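Local coordinates for Lin1840 protein (PDB 4ZOC), which probably hydrolyses terminal, non-reducing beta-D-glucosyl residues, releasing beta-D-glucose, as a family 3 glycoside hydrolase involved in beta-1,2-glucan metabolism, at residues E4-L9 against R331-K336; L29-N34 against Q73-K78; H94-V99 against D129-T134; R383-A388 against K602-F607; N545-L550 against F663-L668. The protein carries 2 engineered substitutions. All blocks are in the same frame, centred on the assembly; numbering follows the deposited sequence.

Interaction 1. Residues E4-L9 against R331-K336; sequences EKVQEL and RMLNLK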
# COMPACT_ATOMS: atom_id res chain seq x y z
N GLU A 4 34.00 -34.95 12.22
CA GLU A 4 34.20 -36.13 11.39
C GLU A 4 33.13 -37.21 11.56
O GLU A 4 32.74 -37.87 10.57
CB GLU A 4 35.61 -36.75 11.65
CG GLU A 4 36.74 -35.79 11.35
CD GLU A 4 37.01 -34.81 12.49
OE1 GLU A 4 36.52 -35.09 13.62
OE2 GLU A 4 37.67 -33.78 12.26
N LYS A 5 32.64 -37.39 12.78
CA LYS A 5 31.58 -38.34 13.01
C LYS A 5 30.25 -37.80 12.41
O LYS A 5 29.40 -38.58 11.91
CB LYS A 5 31.45 -38.62 14.50
CG LYS A 5 32.69 -39.19 15.17
CD LYS A 5 32.25 -40.09 16.31
CE LYS A 5 33.40 -40.88 16.91
NZ LYS A 5 34.38 -41.45 15.92
N VAL A 6 30.03 -36.48 12.46
CA VAL A 6 28.83 -35.93 11.81
C VAL A 6 28.92 -36.23 10.29
O VAL A 6 27.98 -36.73 9.66
CB VAL A 6 28.65 -34.40 12.12
CG1 VAL A 6 27.42 -33.88 11.41
CG2 VAL A 6 28.55 -34.17 13.62
N GLN A 7 30.05 -35.96 9.69
CA GLN A 7 30.20 -36.25 8.23
C GLN A 7 30.07 -37.74 7.92
O GLN A 7 29.42 -38.14 6.94
CB GLN A 7 31.50 -35.65 7.68
CG GLN A 7 31.44 -35.57 6.15
CD GLN A 7 30.40 -34.57 5.66
OE1 GLN A 7 30.40 -33.42 6.10
NE2 GLN A 7 29.49 -35.00 4.76
N GLU A 8 30.62 -38.57 8.80
CA GLU A 8 30.49 -40.01 8.61
C GLU A 8 29.00 -40.42 8.56
O GLU A 8 28.58 -41.25 7.75
CB GLU A 8 31.27 -40.70 9.73
CG GLU A 8 31.18 -42.21 9.74
CD GLU A 8 31.97 -42.79 10.91
OE1 GLU A 8 33.07 -43.29 10.63
OE2 GLU A 8 31.52 -42.72 12.10
N LEU A 9 28.16 -39.81 9.39
CA LEU A 9 26.69 -40.09 9.33
C LEU A 9 26.10 -39.84 7.96
O LEU A 9 25.37 -40.67 7.42
CB LEU A 9 25.93 -39.30 10.39
CG LEU A 9 25.91 -39.89 11.81
CD1 LEU A 9 25.31 -38.86 12.75
CD2 LEU A 9 25.12 -41.19 11.88
N ARG A 331 23.56 -29.73 7.43
CA ARG A 331 23.05 -28.67 8.31
C ARG A 331 22.12 -29.14 9.49
O ARG A 331 22.28 -28.68 10.66
CB ARG A 331 22.44 -27.54 7.46
CG ARG A 331 23.49 -26.79 6.66
CD ARG A 331 22.98 -25.49 5.98
NE ARG A 331 22.11 -25.77 4.86
CZ ARG A 331 22.47 -25.87 3.58
NH1 ARG A 331 21.56 -26.10 2.64
NH2 ARG A 331 23.74 -25.68 3.23
N MET A 332 21.24 -30.07 9.19
CA MET A 332 20.33 -30.67 10.18
C MET A 332 21.16 -31.37 11.28
O MET A 332 20.94 -31.21 12.47
CB MET A 332 19.35 -31.63 9.49
CG MET A 332 18.16 -30.96 8.76
SD MET A 332 17.04 -30.19 9.98
CE MET A 332 16.26 -31.68 10.65
N LEU A 333 22.13 -32.18 10.85
CA LEU A 333 22.93 -32.91 11.82
C LEU A 333 23.77 -31.93 12.64
O LEU A 333 23.88 -32.12 13.88
CB LEU A 333 23.80 -33.92 11.11
CG LEU A 333 23.20 -35.27 10.78
CD1 LEU A 333 21.72 -35.46 10.74
CD2 LEU A 333 23.96 -35.98 9.66
N ASN A 334 24.32 -30.87 12.02
CA ASN A 334 25.11 -29.83 12.73
C ASN A 334 24.25 -29.13 13.80
O ASN A 334 24.70 -28.98 14.87
CB ASN A 334 25.69 -28.73 11.81
CG ASN A 334 26.97 -29.15 11.10
OD1 ASN A 334 27.59 -30.13 11.47
ND2 ASN A 334 27.31 -28.46 10.04
N LEU A 335 23.00 -28.78 13.49
CA LEU A 335 22.06 -28.27 14.52
C LEU A 335 21.91 -29.23 15.68
O LEU A 335 21.96 -28.82 16.87
CB LEU A 335 20.72 -27.96 13.89
CG LEU A 335 19.59 -27.56 14.86
CD1 LEU A 335 19.94 -26.33 15.66
CD2 LEU A 335 18.27 -27.37 14.12
N LYS A 336 21.73 -30.51 15.35
CA LYS A 336 21.48 -31.48 16.38
C LYS A 336 22.73 -31.58 17.23
O LYS A 336 22.66 -31.67 18.47
CB LYS A 336 21.10 -32.83 15.83
CG LYS A 336 19.78 -32.81 15.11
CD LYS A 336 19.40 -34.04 14.35
CE LYS A 336 17.91 -33.93 14.06
NZ LYS A 336 17.32 -35.07 13.35
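Val-6 and Leu-333 meet where the first helix of the chain, 3-12, packs on helix 322-338, the second helix after the last strand of the TIM barrel, 301-302. The two segments run roughly antiparallel, their N-to-C directions at 140°, and their axes come within 10.0 Å, leaving room for valine and leucine side chains between them.

Most of the touching is apolar. Val-6 places CG1 anti to its backbone N (chi1 179°), which sends that methyl across to the other helix, 3.6 Å from Leu-333 CB. The two side chains slide past each other in opposite directions, so Leu-333 reaches on beyond the valine. One turn along the first helix, Leu-9 receives its other end: Leu-333 CD2 lies 3.9 Å from Leu-9 CB. Branched aliphatic residues suit this buried seam because they fill it without bringing in polar atoms that would need partners.

The remaining contact is mixed. Asn-334 sits at the margin of the interface, crossing Val-6 at about a right angle, and suits a partly exposed spot since its amide can bond while its flank packs. Its OD1 accepts a hydrogen bond from Gln-3 NE2, on the helix that carries Val-6, giving the helix pair a polar tie beside the apolar seam. That same Asn-334 OD1 lies 3.8 Å from Val-6 CG1, a plain van der Waals approach.

Interaction 2. Residues L29-N34 against Q73-K78; sequences LFKGTN and QEAYLK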
# COMPACT_ATOMS: atom_id res chain seq x y z
N LEU A 29 2.11 -37.94 14.89
CA LEU A 29 2.51 -38.78 13.74
C LEU A 29 3.65 -39.76 14.08
O LEU A 29 4.02 -40.58 13.27
CB LEU A 29 2.87 -37.96 12.51
CG LEU A 29 1.71 -37.05 12.11
CD1 LEU A 29 2.06 -35.98 11.12
CD2 LEU A 29 0.57 -37.90 11.56
N PHE A 30 4.14 -39.73 15.30
CA PHE A 30 5.22 -40.59 15.68
C PHE A 30 4.69 -41.62 16.67
O PHE A 30 3.90 -41.33 17.54
CB PHE A 30 6.36 -39.80 16.34
CG PHE A 30 7.08 -38.88 15.43
CD1 PHE A 30 6.62 -37.61 15.24
CD2 PHE A 30 8.24 -39.26 14.78
CE1 PHE A 30 7.34 -36.72 14.41
CE2 PHE A 30 8.93 -38.39 13.94
CZ PHE A 30 8.47 -37.11 13.77
N LYS A 31 5.22 -42.82 16.59
CA LYS A 31 5.05 -43.76 17.65
C LYS A 31 5.59 -43.17 18.99
O LYS A 31 6.63 -42.44 19.06
CB LYS A 31 5.83 -45.03 17.29
CG LYS A 31 5.81 -46.11 18.36
CD LYS A 31 6.60 -47.30 17.80
CE LYS A 31 6.86 -48.35 18.87
NZ LYS A 31 5.56 -48.94 19.26
N GLY A 32 4.90 -43.51 20.08
CA GLY A 32 5.41 -43.11 21.40
C GLY A 32 4.87 -41.76 21.90
O GLY A 32 5.15 -41.34 23.04
N THR A 33 4.08 -41.10 21.08
CA THR A 33 3.42 -39.88 21.51
C THR A 33 2.49 -40.14 22.70
O THR A 33 1.99 -41.25 22.89
CB THR A 33 2.60 -39.24 20.35
OG1 THR A 33 2.13 -37.97 20.78
CG2 THR A 33 1.39 -40.12 19.93
N ASN A 34 2.24 -39.15 23.53
CA ASN A 34 1.31 -39.40 24.61
C ASN A 34 0.08 -38.53 24.55
O ASN A 34 -0.57 -38.37 25.54
CB ASN A 34 2.01 -39.31 25.97
CG ASN A 34 2.14 -37.94 26.42
OD1 ASN A 34 2.17 -37.02 25.58
ND2 ASN A 34 2.07 -37.73 27.71
N GLN A 73 11.03 -39.53 21.45
CA GLN A 73 12.45 -39.67 21.22
C GLN A 73 12.88 -41.13 21.59
O GLN A 73 13.70 -41.78 20.89
CB GLN A 73 13.21 -38.67 22.06
CG GLN A 73 14.72 -38.58 21.81
CD GLN A 73 15.02 -37.87 20.49
OE1 GLN A 73 14.79 -38.43 19.39
NE2 GLN A 73 15.53 -36.65 20.58
N GLU A 74 12.31 -41.68 22.65
CA GLU A 74 12.69 -43.05 23.08
C GLU A 74 12.29 -44.09 22.06
O GLU A 74 13.11 -44.91 21.64
CB GLU A 74 12.08 -43.37 24.50
CG GLU A 74 12.76 -44.59 25.13
CD GLU A 74 12.56 -44.70 26.62
OE1 GLU A 74 11.56 -44.14 27.13
OE2 GLU A 74 13.43 -45.36 27.28
N ALA A 75 11.05 -44.03 21.58
CA ALA A 75 10.61 -44.92 20.50
C ALA A 75 11.41 -44.72 19.23
O ALA A 75 11.84 -45.65 18.59
CB ALA A 75 9.12 -44.76 20.25
N TYR A 76 11.70 -43.47 18.88
CA TYR A 76 12.37 -43.20 17.65
C TYR A 76 13.79 -43.80 17.66
O TYR A 76 14.22 -44.40 16.67
CB TYR A 76 12.49 -41.69 17.46
CG TYR A 76 13.06 -41.27 16.13
CD1 TYR A 76 14.40 -41.04 15.97
CD2 TYR A 76 12.23 -40.99 15.09
CE1 TYR A 76 14.92 -40.65 14.74
CE2 TYR A 76 12.72 -40.49 13.88
CZ TYR A 76 14.08 -40.33 13.73
OH TYR A 76 14.58 -39.86 12.52
N LEU A 77 14.52 -43.65 18.78
CA LEU A 77 15.86 -44.14 18.86
C LEU A 77 15.93 -45.66 19.00
O LEU A 77 16.95 -46.23 18.64
CB LEU A 77 16.63 -43.49 20.01
CG LEU A 77 17.00 -42.01 19.88
CD1 LEU A 77 17.54 -41.45 21.15
CD2 LEU A 77 18.01 -41.79 18.79
N LYS A 78 14.87 -46.30 19.48
CA LYS A 78 14.84 -47.78 19.45
C LYS A 78 14.91 -48.30 18.00
O LYS A 78 15.50 -49.37 17.77
CB LYS A 78 13.58 -48.36 20.10
CG LYS A 78 13.54 -48.31 21.60
CD LYS A 78 12.24 -48.91 22.16
CE LYS A 78 12.07 -48.62 23.65
NZ LYS A 78 12.24 -49.83 24.49
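Ala-75, on helix 66-79, receives the tight bend made by residues Phe-30 to Thr-33, a type II beta turn in the loop that follows the first strand of the TIM barrel. The helix presents its small methyl group to the turn, and more of Ala-75 is covered by the contact than of any other residue in the two segments. Ala-75 CB touches the carbonyl of the turn, 3.6 Å from Lys-31 O. Next to it lies Gly-32, whose CA is 4.2 Å from Ala-75 CB. Glycine suits this third position of the turn twice over: its phi of 92° is readily adopted without a side chain, and the bare backbone can come close to the helix.

Lys-31 contributes the root of its side chain. The chain is extended as far as CE and passes alongside the alanine, CG lying 4.0 Å from Ala-75 CB, before bending at its last torsion (chi4 66°). An exposed lysine fits here, since its methylenes can pack while its charged end lies beyond the contact.

Phe-30, the first residue of the turn, is buried. Its CB points to the helix, and its ring also rests on Ile-72 one turn earlier. Tyr-76 approaches it near the plane of the phenylalanine ring, at the edge, and the rings make a light contact, closest between Phe-30 CE2 and Tyr-76 CE2, 4.3 Å apart.

Interaction 3. Residues H94-V99 against D129-T134; sequences HGYKTV and DGHHVT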
# COMPACT_ATOMS: atom_id res chain seq x y z
N HIS A 94 6.17 -15.32 23.04
CA HIS A 94 6.27 -14.32 24.13
C HIS A 94 6.01 -14.99 25.45
O HIS A 94 5.30 -14.46 26.34
CB HIS A 94 5.35 -13.10 23.90
CG HIS A 94 3.90 -13.45 23.74
ND1 HIS A 94 2.97 -13.20 24.71
CD2 HIS A 94 3.21 -13.95 22.70
CE1 HIS A 94 1.78 -13.59 24.32
NE2 HIS A 94 1.90 -14.08 23.10
N GLY A 95 6.67 -16.13 25.60
CA GLY A 95 6.56 -16.88 26.84
C GLY A 95 6.04 -18.28 26.58
O GLY A 95 5.31 -18.54 25.56
N TYR A 96 6.42 -19.19 27.52
CA TYR A 96 6.01 -20.54 27.47
C TYR A 96 4.76 -20.74 28.31
O TYR A 96 3.63 -20.63 27.79
CB TYR A 96 7.17 -21.53 27.81
CG TYR A 96 6.81 -22.95 27.50
CD1 TYR A 96 6.71 -23.40 26.18
CD2 TYR A 96 6.62 -23.89 28.49
CE1 TYR A 96 6.35 -24.68 25.88
CE2 TYR A 96 6.28 -25.18 28.20
CZ TYR A 96 6.11 -25.59 26.87
OH TYR A 96 5.75 -26.88 26.55
N LYS A 97 4.93 -21.05 29.60
CA LYS A 97 3.80 -21.11 30.56
C LYS A 97 3.62 -19.81 31.30
O LYS A 97 2.45 -19.39 31.52
CB LYS A 97 3.93 -22.26 31.57
CG LYS A 97 3.81 -23.57 30.87
CD LYS A 97 2.41 -24.10 30.87
CE LYS A 97 2.37 -25.35 30.01
NZ LYS A 97 0.92 -25.58 29.67
N THR A 98 4.74 -19.15 31.65
CA THR A 98 4.66 -17.77 32.11
C THR A 98 4.59 -16.85 30.89
O THR A 98 5.61 -16.74 30.13
CB THR A 98 5.83 -17.36 33.03
OG1 THR A 98 6.00 -18.34 34.06
CG2 THR A 98 5.53 -15.92 33.66
N VAL A 99 3.41 -16.28 30.63
CA VAL A 99 3.20 -15.55 29.39
C VAL A 99 3.51 -14.08 29.65
O VAL A 99 3.02 -13.47 30.58
CB VAL A 99 1.80 -15.75 28.80
CG1 VAL A 99 1.65 -15.05 27.43
CG2 VAL A 99 1.45 -17.19 28.71
N ASP A 129 10.29 -28.37 29.25
CA ASP A 129 9.23 -29.18 28.71
C ASP A 129 9.67 -29.89 27.42
O ASP A 129 8.86 -30.38 26.67
CB ASP A 129 7.97 -28.31 28.51
CG ASP A 129 6.71 -28.99 28.93
OD1 ASP A 129 6.78 -30.03 29.64
OD2 ASP A 129 5.64 -28.50 28.57
N GLY A 130 10.99 -29.90 27.16
CA GLY A 130 11.58 -30.72 26.13
C GLY A 130 11.83 -30.12 24.75
O GLY A 130 12.17 -30.83 23.85
N HIS A 131 11.62 -28.83 24.61
CA HIS A 131 11.82 -28.13 23.34
C HIS A 131 13.24 -27.64 23.13
O HIS A 131 13.81 -27.04 24.01
CB HIS A 131 10.87 -26.92 23.27
CG HIS A 131 9.43 -27.26 23.48
ND1 HIS A 131 8.68 -28.00 22.59
CD2 HIS A 131 8.60 -27.00 24.53
CE1 HIS A 131 7.46 -28.16 23.05
NE2 HIS A 131 7.40 -27.57 24.23
N HIS A 132 13.76 -27.81 21.91
CA HIS A 132 15.15 -27.47 21.54
C HIS A 132 15.25 -26.15 20.80
O HIS A 132 16.29 -25.52 20.87
CB HIS A 132 15.77 -28.48 20.63
CG HIS A 132 15.68 -29.88 21.17
ND1 HIS A 132 15.62 -30.98 20.37
CD2 HIS A 132 15.63 -30.33 22.45
CE1 HIS A 132 15.50 -32.07 21.12
NE2 HIS A 132 15.53 -31.72 22.38
N VAL A 133 14.24 -25.82 20.01
CA VAL A 133 14.21 -24.61 19.18
C VAL A 133 12.91 -23.86 19.34
O VAL A 133 11.86 -24.48 19.41
CB VAL A 133 14.23 -25.02 17.63
CG1 VAL A 133 14.25 -23.85 16.67
CG2 VAL A 133 15.40 -25.90 17.32
N THR A 134 12.98 -22.53 19.34
CA THR A 134 11.76 -21.76 19.20
C THR A 134 11.73 -20.96 17.92
O THR A 134 12.75 -20.39 17.51
CB THR A 134 11.56 -20.79 20.39
OG1 THR A 134 10.34 -20.05 20.18
CG2 THR A 134 12.73 -19.73 20.57
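Tyr-96 extends from its loop so that its hydroxyl lies between Asp-129 and His-131, bonded to both. A chi1 of -169° swings the ring away from its own backbone N and toward the opposite segment, delivering OH to the two polar groups.

Toward Asp-129 the phenol is the donor: Tyr-96 OH lies 2.6 Å from Asp-129 OD2, a short bond. The carboxylate oxygen is met on its anti side, a little out of the carboxylate plane. The carboxylate stands nearly perpendicular to the tyrosine ring, while OD2 itself lies at the ring's edge, close to its plane. Toward His-131 the phenol is the acceptor: His-131 NE2 donates to Tyr-96 OH over 2.9 Å. The oxygen lies in the imidazole plane, although the N-H...O angle of 147° leaves the bond somewhat bent. The rings themselves are oblique, their planes at 61° and their centroids 5.2 Å apart.

A tyrosine suits this buried spot because one hydroxyl can give and receive at once. Donation from the imidazole would probably polarise the hydroxyl and strengthen its own bond to the aspartate. Asp-129 is in turn steadied by its other oxygen, OD1, which accepts from Ala-66 N, and Tyr-412 stacks on the Tyr-96 ring.

The partners stand where helix 112-128 ends in a Schellman motif with Gly-130 as its C-prime residue. From there the chain enters strand 133-134 of the barrel, beside strand 87-90, whose following loop carries Tyr-96; that tyrosine also packs on Ala-126 of the helix.

Interaction 4. Residues R383-A388 against K602-F607; sequences RLLPLA and KSYSEF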
# COMPACT_ATOMS: atom_id res chain seq x y z
N ARG A 383 -4.67 14.84 35.83
CA ARG A 383 -4.00 14.00 36.82
C ARG A 383 -4.98 13.05 37.47
O ARG A 383 -4.88 12.77 38.68
CB ARG A 383 -3.24 14.87 37.85
CG ARG A 383 -2.00 15.57 37.26
CD ARG A 383 -1.10 16.17 38.33
NE ARG A 383 0.25 16.39 37.79
CZ ARG A 383 0.58 17.37 36.95
NH1 ARG A 383 -0.32 18.25 36.52
NH2 ARG A 383 1.83 17.47 36.53
N LEU A 384 -5.94 12.56 36.67
CA LEU A 384 -6.81 11.45 37.14
C LEU A 384 -5.98 10.24 37.69
O LEU A 384 -6.17 9.75 38.81
CB LEU A 384 -7.74 10.94 36.02
CG LEU A 384 -8.68 9.76 36.43
CD1 LEU A 384 -9.50 10.07 37.65
CD2 LEU A 384 -9.65 9.36 35.34
N LEU A 385 -5.06 9.77 36.89
CA LEU A 385 -4.07 8.80 37.34
C LEU A 385 -2.83 9.40 37.94
O LEU A 385 -2.34 10.44 37.45
CB LEU A 385 -3.60 7.91 36.13
CG LEU A 385 -4.78 7.23 35.42
CD1 LEU A 385 -4.20 6.40 34.28
CD2 LEU A 385 -5.56 6.39 36.38
N PRO A 386 -2.25 8.73 38.94
CA PRO A 386 -2.67 7.49 39.54
C PRO A 386 -3.85 7.68 40.50
O PRO A 386 -4.04 8.76 41.13
CB PRO A 386 -1.46 7.03 40.31
CG PRO A 386 -0.71 8.26 40.60
CD PRO A 386 -0.95 9.17 39.44
N LEU A 387 -4.61 6.60 40.63
CA LEU A 387 -5.77 6.52 41.53
C LEU A 387 -5.26 6.25 42.95
O LEU A 387 -4.30 5.54 43.10
CB LEU A 387 -6.71 5.43 41.05
CG LEU A 387 -7.28 5.44 39.66
CD1 LEU A 387 -8.24 4.25 39.52
CD2 LEU A 387 -8.00 6.71 39.37
N ALA A 388 -5.88 6.82 43.97
CA ALA A 388 -5.66 6.42 45.39
C ALA A 388 -6.17 5.03 45.64
O ALA A 388 -7.16 4.62 45.04
CB ALA A 388 -6.39 7.39 46.32
N LYS A 602 3.12 8.85 27.88
CA LYS A 602 3.14 9.78 29.02
C LYS A 602 3.75 9.10 30.26
O LYS A 602 4.18 7.91 30.25
CB LYS A 602 1.74 10.30 29.26
CG LYS A 602 1.20 11.10 28.08
CD LYS A 602 -0.23 11.51 28.36
CE LYS A 602 -0.37 12.53 29.46
NZ LYS A 602 0.54 13.69 29.45
N SER A 603 3.81 9.86 31.33
CA SER A 603 4.40 9.37 32.60
C SER A 603 3.67 10.16 33.71
O SER A 603 3.15 11.25 33.45
CB SER A 603 5.92 9.71 32.64
OG SER A 603 6.57 9.44 33.91
N TYR A 604 3.75 9.63 34.95
CA TYR A 604 3.41 10.35 36.15
C TYR A 604 4.49 11.40 36.56
O TYR A 604 4.21 12.26 37.38
CB TYR A 604 3.07 9.41 37.31
CG TYR A 604 1.99 8.42 37.00
CD1 TYR A 604 0.96 8.75 36.08
CD2 TYR A 604 1.94 7.21 37.63
CE1 TYR A 604 -0.08 7.88 35.82
CE2 TYR A 604 0.94 6.30 37.36
CZ TYR A 604 -0.06 6.61 36.44
OH TYR A 604 -1.05 5.65 36.18
N SER A 605 5.67 11.30 35.99
CA SER A 605 6.77 12.15 36.30
C SER A 605 6.92 13.22 35.18
O SER A 605 6.21 13.23 34.15
CB SER A 605 8.04 11.32 36.35
OG SER A 605 8.00 10.23 37.20
N GLU A 606 7.87 14.10 35.37
CA GLU A 606 8.24 15.13 34.38
C GLU A 606 9.76 15.16 34.29
O GLU A 606 10.46 15.04 35.29
CB GLU A 606 7.81 16.47 34.92
CG GLU A 606 6.57 17.17 34.50
CD GLU A 606 6.79 18.69 34.74
OE1 GLU A 606 6.91 19.08 35.90
OE2 GLU A 606 6.92 19.52 33.79
N PHE A 607 10.29 15.31 33.09
CA PHE A 607 11.74 15.22 32.90
C PHE A 607 12.24 16.39 32.13
O PHE A 607 11.52 17.02 31.44
CB PHE A 607 12.09 13.97 32.10
CG PHE A 607 11.59 12.69 32.73
CD1 PHE A 607 12.35 12.01 33.70
CD2 PHE A 607 10.38 12.16 32.35
CE1 PHE A 607 11.90 10.87 34.31
CE2 PHE A 607 9.89 11.02 32.99
CZ PHE A 607 10.67 10.36 33.92
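Pro-386 lies flat against the ring of Tyr-604, joining two loops of the glycoside hydrolase family 3 C-terminal domain. The main interaction is CH-pi: Pro-386 CD stands 3.7 Å from the centroid of the Tyr-604 ring, only 3° off the ring normal, so it sits over the centre of one face. Proline suits this role because its rigid ring offers a broad flank of C-H groups, and those beside the nitrogen are slightly polarised. The peptide bond before it is cis, and Leu-385 and Pro-386 both reach the same tyrosine.

Plain apolar packing adds to this. Leu-385 CB lies by the hydroxyl end of the ring, 3.4 Å from Tyr-604 OH and 3.5 Å from Tyr-604 CE1, and Pro-386 CB touches Tyr-604 CE2 at 3.9 Å.

Polar bonds hold the tyrosine's loop from within and without. Ser-603 OG accepts from Ser-605 N over 2.9 Å, an ST turn bracketing Tyr-604, while the Tyr-604 hydroxyl is hydrogen-bonded to Leu-539 O.

No hydrogen bond links the two segments, so they adhere through dispersion and C-H to pi attraction, while the tyrosine's polar end is satisfied by a third part of the chain.

Interaction 5. Residues N545-L550 against F663-L668; sequences NPSGKL and FEKVAL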
# COMPACT_ATOMS: atom_id res chain seq x y z
N ASN A 545 4.98 3.32 37.46
CA ASN A 545 4.73 4.53 36.75
C ASN A 545 4.88 4.18 35.25
O ASN A 545 5.94 3.69 34.83
CB ASN A 545 5.78 5.55 37.20
CG ASN A 545 5.61 6.89 36.57
OD1 ASN A 545 4.77 7.13 35.73
ND2 ASN A 545 6.44 7.84 37.05
N PRO A 546 3.77 4.36 34.47
CA PRO A 546 3.87 4.02 32.99
C PRO A 546 5.13 4.56 32.40
O PRO A 546 5.44 5.75 32.61
CB PRO A 546 2.62 4.71 32.40
CG PRO A 546 1.67 4.74 33.56
CD PRO A 546 2.50 5.01 34.78
N SER A 547 5.76 3.78 31.50
CA SER A 547 6.95 4.17 30.88
C SER A 547 7.17 3.72 29.48
O SER A 547 8.23 4.00 28.89
CB SER A 547 8.15 3.78 31.73
OG SER A 547 8.34 2.39 31.76
N GLY A 548 6.18 3.03 28.92
CA GLY A 548 6.19 2.62 27.52
C GLY A 548 5.93 3.75 26.52
O GLY A 548 5.38 4.81 26.85
N LYS A 549 6.44 3.54 25.29
CA LYS A 549 6.35 4.54 24.19
C LYS A 549 5.87 3.74 23.01
O LYS A 549 6.16 2.54 22.86
CB LYS A 549 7.70 5.17 23.80
CG LYS A 549 8.44 5.88 24.93
CD LYS A 549 7.66 7.04 25.54
CE LYS A 549 8.64 7.90 26.33
NZ LYS A 549 8.01 9.12 26.99
N LEU A 550 5.06 4.36 22.18
CA LEU A 550 4.56 3.63 21.02
C LEU A 550 5.69 3.21 20.09
O LEU A 550 6.52 4.05 19.72
CB LEU A 550 3.50 4.48 20.28
CG LEU A 550 2.16 4.67 21.00
CD1 LEU A 550 1.31 5.55 20.04
CD2 LEU A 550 1.42 3.41 21.40
N PHE A 663 18.59 4.64 21.45
CA PHE A 663 17.60 4.85 22.53
C PHE A 663 18.10 4.22 23.83
O PHE A 663 18.84 3.22 23.78
CB PHE A 663 16.23 4.24 22.12
CG PHE A 663 16.25 2.74 21.95
CD1 PHE A 663 16.55 2.18 20.75
CD2 PHE A 663 15.96 1.90 23.03
CE1 PHE A 663 16.53 0.83 20.60
CE2 PHE A 663 15.96 0.53 22.85
CZ PHE A 663 16.26 -0.02 21.64
N GLU A 664 17.70 4.79 24.97
CA GLU A 664 17.99 4.23 26.29
C GLU A 664 16.89 4.68 27.24
O GLU A 664 16.46 5.86 27.28
CB GLU A 664 19.35 4.73 26.89
CG GLU A 664 19.64 4.07 28.22
CD GLU A 664 20.98 4.36 28.85
OE1 GLU A 664 21.95 4.68 28.12
OE2 GLU A 664 21.08 4.25 30.10
N LYS A 665 16.39 3.74 27.97
CA LYS A 665 15.39 3.99 28.98
C LYS A 665 16.09 4.24 30.32
O LYS A 665 16.91 3.44 30.76
CB LYS A 665 14.43 2.81 29.09
CG LYS A 665 13.25 3.07 29.97
CD LYS A 665 12.29 1.90 29.76
CE LYS A 665 10.89 2.29 29.86
NZ LYS A 665 10.01 1.11 29.64
N VAL A 666 15.77 5.37 30.94
CA VAL A 666 16.57 5.84 32.08
C VAL A 666 15.65 5.97 33.28
O VAL A 666 14.66 6.61 33.20
CB VAL A 666 17.28 7.20 31.79
CG1 VAL A 666 18.21 7.58 32.91
CG2 VAL A 666 18.11 7.16 30.51
N ALA A 667 15.99 5.28 34.36
CA ALA A 667 15.25 5.31 35.61
C ALA A 667 15.81 6.40 36.57
O ALA A 667 17.04 6.54 36.72
CB ALA A 667 15.37 3.96 36.28
N LEU A 668 14.93 7.22 37.10
CA LEU A 668 15.34 8.35 37.90
C LEU A 668 14.42 8.54 39.07
O LEU A 668 13.21 8.65 38.89
CB LEU A 668 15.29 9.64 37.08
CG LEU A 668 16.24 9.69 35.91
CD1 LEU A 668 15.79 10.75 34.95
CD2 LEU A 668 17.70 9.91 36.29
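Lys-665 stretches from a strand of the fibronectin type III-like domain to Ser-547, in a loop of the family 3 C-terminal domain. The tight part is the meeting of their side-chain ends. Lys-665 NZ donates to Ser-547 OG over 3.0 Å, and the last methylene fits closely too, Lys-665 CE lying 3.2 Å from Ser-547 OG. Ser-547 holds OG between its backbone N and carbonyl carbon (chi1 70°), which turns the oxygen to the ammonium group. A small hydroxyl residue fits a buried place such as this.

The rest is loose. The nearest pair of CA atoms, Ser-547 CA and Lys-665 CA, are 8.7 Å apart, so the long lysine alone spans the gap. Rooted on a partly exposed residue, its chain is extended but for a bend at the third torsion (chi3 -146°), beyond which CE and NZ come up to the serine. The ammonium's strongest partner is Glu-373, in a salt bridge, and Ser-109 O accepts a further hydrogen bond.

Strand 659-668 is an outermost strand of its sheet, paired with 638-648. Glu-373 belongs to helix 361-374, and Ser-109 to the link between helices 103-108 and 112-128, so the lysine ties its strand to both of these as well as to the Ser-547 loop.

Interactions 1 and 2 lie on the opposite side of the chain's centre from interactions 4 and 5. Interaction 1 is buried and apolar, joining two helices; interaction 2, partly buried, sets a loop on a different helix. Interaction 3, also in the barrel domain, has its centre about 15 Å from the chain's centre and replaces packing with hydrogen bonds around one hydroxyl. Interaction 4, partly exposed, relies on a proline over an aromatic face, whereas interaction 5 is a buried lysine-serine bond between domains. These last two touch directly: Asn-545 OD1 probably bonds Tyr-604 N at 2.8 Å, and Pro-546 packs on the same tyrosine, so the start of 545-550 borders both.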